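Local coordinates for methionine-binding lipoprotein MetQ (Bacillus subtilis subsp. subtilis, PDB 4GOT) that probably binds methionine and passes it to the membrane permease of the MetNPQ ABC transporter, which also takes part in methionine sulfoxide transport, at residues 161-166 / 175-180. Numbering follows the deposited sequence.
Sequences ELTAKA and VFINVN. With MSE (selenomethionine), chain B.
Thr163, in the first turn of helix 163-168, meets strand 174-177 through its hydroxyl: Thr163 OG1 lies 3.1 Å from Phe176 O, a weak hydrogen bond. That bond is not settled, because Pro160 O competes for the same proton. Chi1 of 52° sets OG1 between the backbone N and the carbonyl carbon, where it meets Phe176 O. A water extends the polar link: it lies 3.0 Å from Thr163 OG1 and accepts a bond from Asn178 N at 2.9 Å. Threonine suits this place because its hydroxyl serves the polar groups while its carbons pack beside them.

The apolar part sets branched strand residues against small helix residues. Val175 CG1, anti to its backbone N (chi1 -179°), lies 3.8 Å from Thr163 CB and also meets Ala166 CB, a small methyl pointing toward the strand. Ile177 passes Thr163 in the opposite direction, Ile177 CG2 3.7 Å from Thr163 OG1; Ile177 CD1 rests 3.9 Å from Ala164 CA, whose methyl turns away. A glycine in place of Ile177 would probably open a gap beside Ala164 CA and leave Thr163 OG1 without its packed methyl.

Beyond the strand, Asn180 OD1 accepts a weak bond from selenomethionine N (3.4 Å) and also pairs with Tyr43. Apolar packing with a water-bridged polar edge thus joins the helix to a strand lying between 107-111 and 90-92 in the mixed five-stranded sheet of this PBP-clan protein, next to pocket residues Asn178 and Asn180.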
# COMPACT_ATOMS: atom_id res chain seq x y z
N GLU A 161 1.03 8.91 6.10
CA GLU A 161 2.24 9.66 5.85
C GLU A 161 3.03 10.03 7.12
O GLU A 161 4.18 10.54 7.05
CB GLU A 161 1.87 10.96 5.07
CG GLU A 161 1.41 10.75 3.62
CD GLU A 161 -0.00 10.14 3.44
OE1 GLU A 161 -0.88 10.38 4.33
OE2 GLU A 161 -0.24 9.48 2.37
N LEU A 162 2.39 9.89 8.28
CA LEU A 162 2.91 10.42 9.53
C LEU A 162 3.02 9.35 10.60
O LEU A 162 3.50 9.66 11.67
CB LEU A 162 1.99 11.53 10.08
CG LEU A 162 2.01 12.88 9.34
CD1 LEU A 162 0.96 13.80 9.97
CD2 LEU A 162 3.41 13.53 9.24
N THR A 163 2.57 8.11 10.34
CA THR A 163 2.73 7.06 11.34
C THR A 163 4.22 6.74 11.70
O THR A 163 4.54 6.39 12.87
CB THR A 163 1.99 5.77 10.98
OG1 THR A 163 2.35 5.37 9.65
CG2 THR A 163 0.47 5.93 11.12
N ALA A 164 5.14 6.85 10.74
CA ALA A 164 6.60 6.77 11.05
C ALA A 164 6.98 7.78 12.16
O ALA A 164 7.80 7.46 13.04
CB ALA A 164 7.46 7.01 9.81
N LYS A 165 6.39 8.99 12.14
CA LYS A 165 6.60 9.97 13.23
C LYS A 165 5.93 9.56 14.56
O LYS A 165 6.55 9.74 15.60
CB LYS A 165 6.17 11.40 12.86
CG LYS A 165 6.79 12.00 11.59
CD LYS A 165 8.31 12.12 11.66
CE LYS A 165 9.03 11.06 10.80
NZ LYS A 165 10.54 11.09 10.90
N ALA A 166 4.70 9.03 14.53
CA ALA A 166 4.02 8.57 15.74
C ALA A 166 4.85 7.49 16.43
O ALA A 166 4.93 7.43 17.67
CB ALA A 166 2.60 8.05 15.43
N VAL A 175 2.32 0.74 16.49
CA VAL A 175 1.98 1.67 15.37
C VAL A 175 2.02 0.95 14.02
O VAL A 175 3.01 0.24 13.72
CB VAL A 175 2.96 2.89 15.31
CG1 VAL A 175 2.54 3.81 14.16
CG2 VAL A 175 3.01 3.63 16.64
N PHE A 176 0.94 1.08 13.23
CA PHE A 176 0.89 0.54 11.85
C PHE A 176 1.60 1.47 10.88
O PHE A 176 1.35 2.68 10.91
CB PHE A 176 -0.54 0.31 11.36
CG PHE A 176 -1.21 -0.89 12.00
CD1 PHE A 176 -1.91 -0.75 13.19
CD2 PHE A 176 -1.18 -2.14 11.41
CE1 PHE A 176 -2.53 -1.84 13.82
CE2 PHE A 176 -1.80 -3.24 12.01
CZ PHE A 176 -2.49 -3.09 13.21
N ILE A 177 2.50 0.93 10.06
CA ILE A 177 3.18 1.72 9.00
C ILE A 177 3.17 0.88 7.69
O ILE A 177 3.61 -0.30 7.65
CB ILE A 177 4.65 2.13 9.35
CG1 ILE A 177 4.80 2.59 10.82
CG2 ILE A 177 5.13 3.24 8.41
CD1 ILE A 177 6.23 2.87 11.27
N ASN A 178 2.65 1.48 6.62
CA ASN A 178 2.65 0.87 5.28
C ASN A 178 4.10 0.77 4.83
O ASN A 178 4.86 1.71 5.05
CB ASN A 178 1.91 1.77 4.27
CG ASN A 178 0.41 1.89 4.55
OD1 ASN A 178 -0.38 1.06 4.12
ND2 ASN A 178 0.02 2.91 5.28
N VAL A 179 4.48 -0.32 4.16
CA VAL A 179 5.88 -0.50 3.72
C VAL A 179 6.43 0.73 2.94
O VAL A 179 7.56 1.13 3.16
CB VAL A 179 6.07 -1.79 2.88
CG1 VAL A 179 7.52 -1.85 2.34
CG2 VAL A 179 5.69 -3.06 3.66
N ASN A 180 5.67 1.31 2.03
CA ASN A 180 6.19 2.48 1.27
C ASN A 180 6.65 3.66 2.14
O ASN A 180 7.73 4.24 1.93
CB ASN A 180 5.19 2.97 0.20
CG ASN A 180 4.00 3.74 0.76
OD1 ASN A 180 3.04 3.12 1.28
ND2 ASN A 180 4.00 5.07 0.57
N MSE B . 1.73 0.80 -0.79
CA MSE B . 0.69 0.72 0.28
C MSE B . 0.51 -0.72 0.86
O MSE B . 0.38 -1.61 0.07
OXT MSE B . 0.46 -1.03 2.08
CB MSE B . -0.66 1.17 -0.32
CG MSE B . -1.75 1.45 0.67
SE MSE B . -3.49 1.81 -0.20
CE MSE B . -3.10 3.77 -0.81
O HOH W 1 1.66 4.19 6.99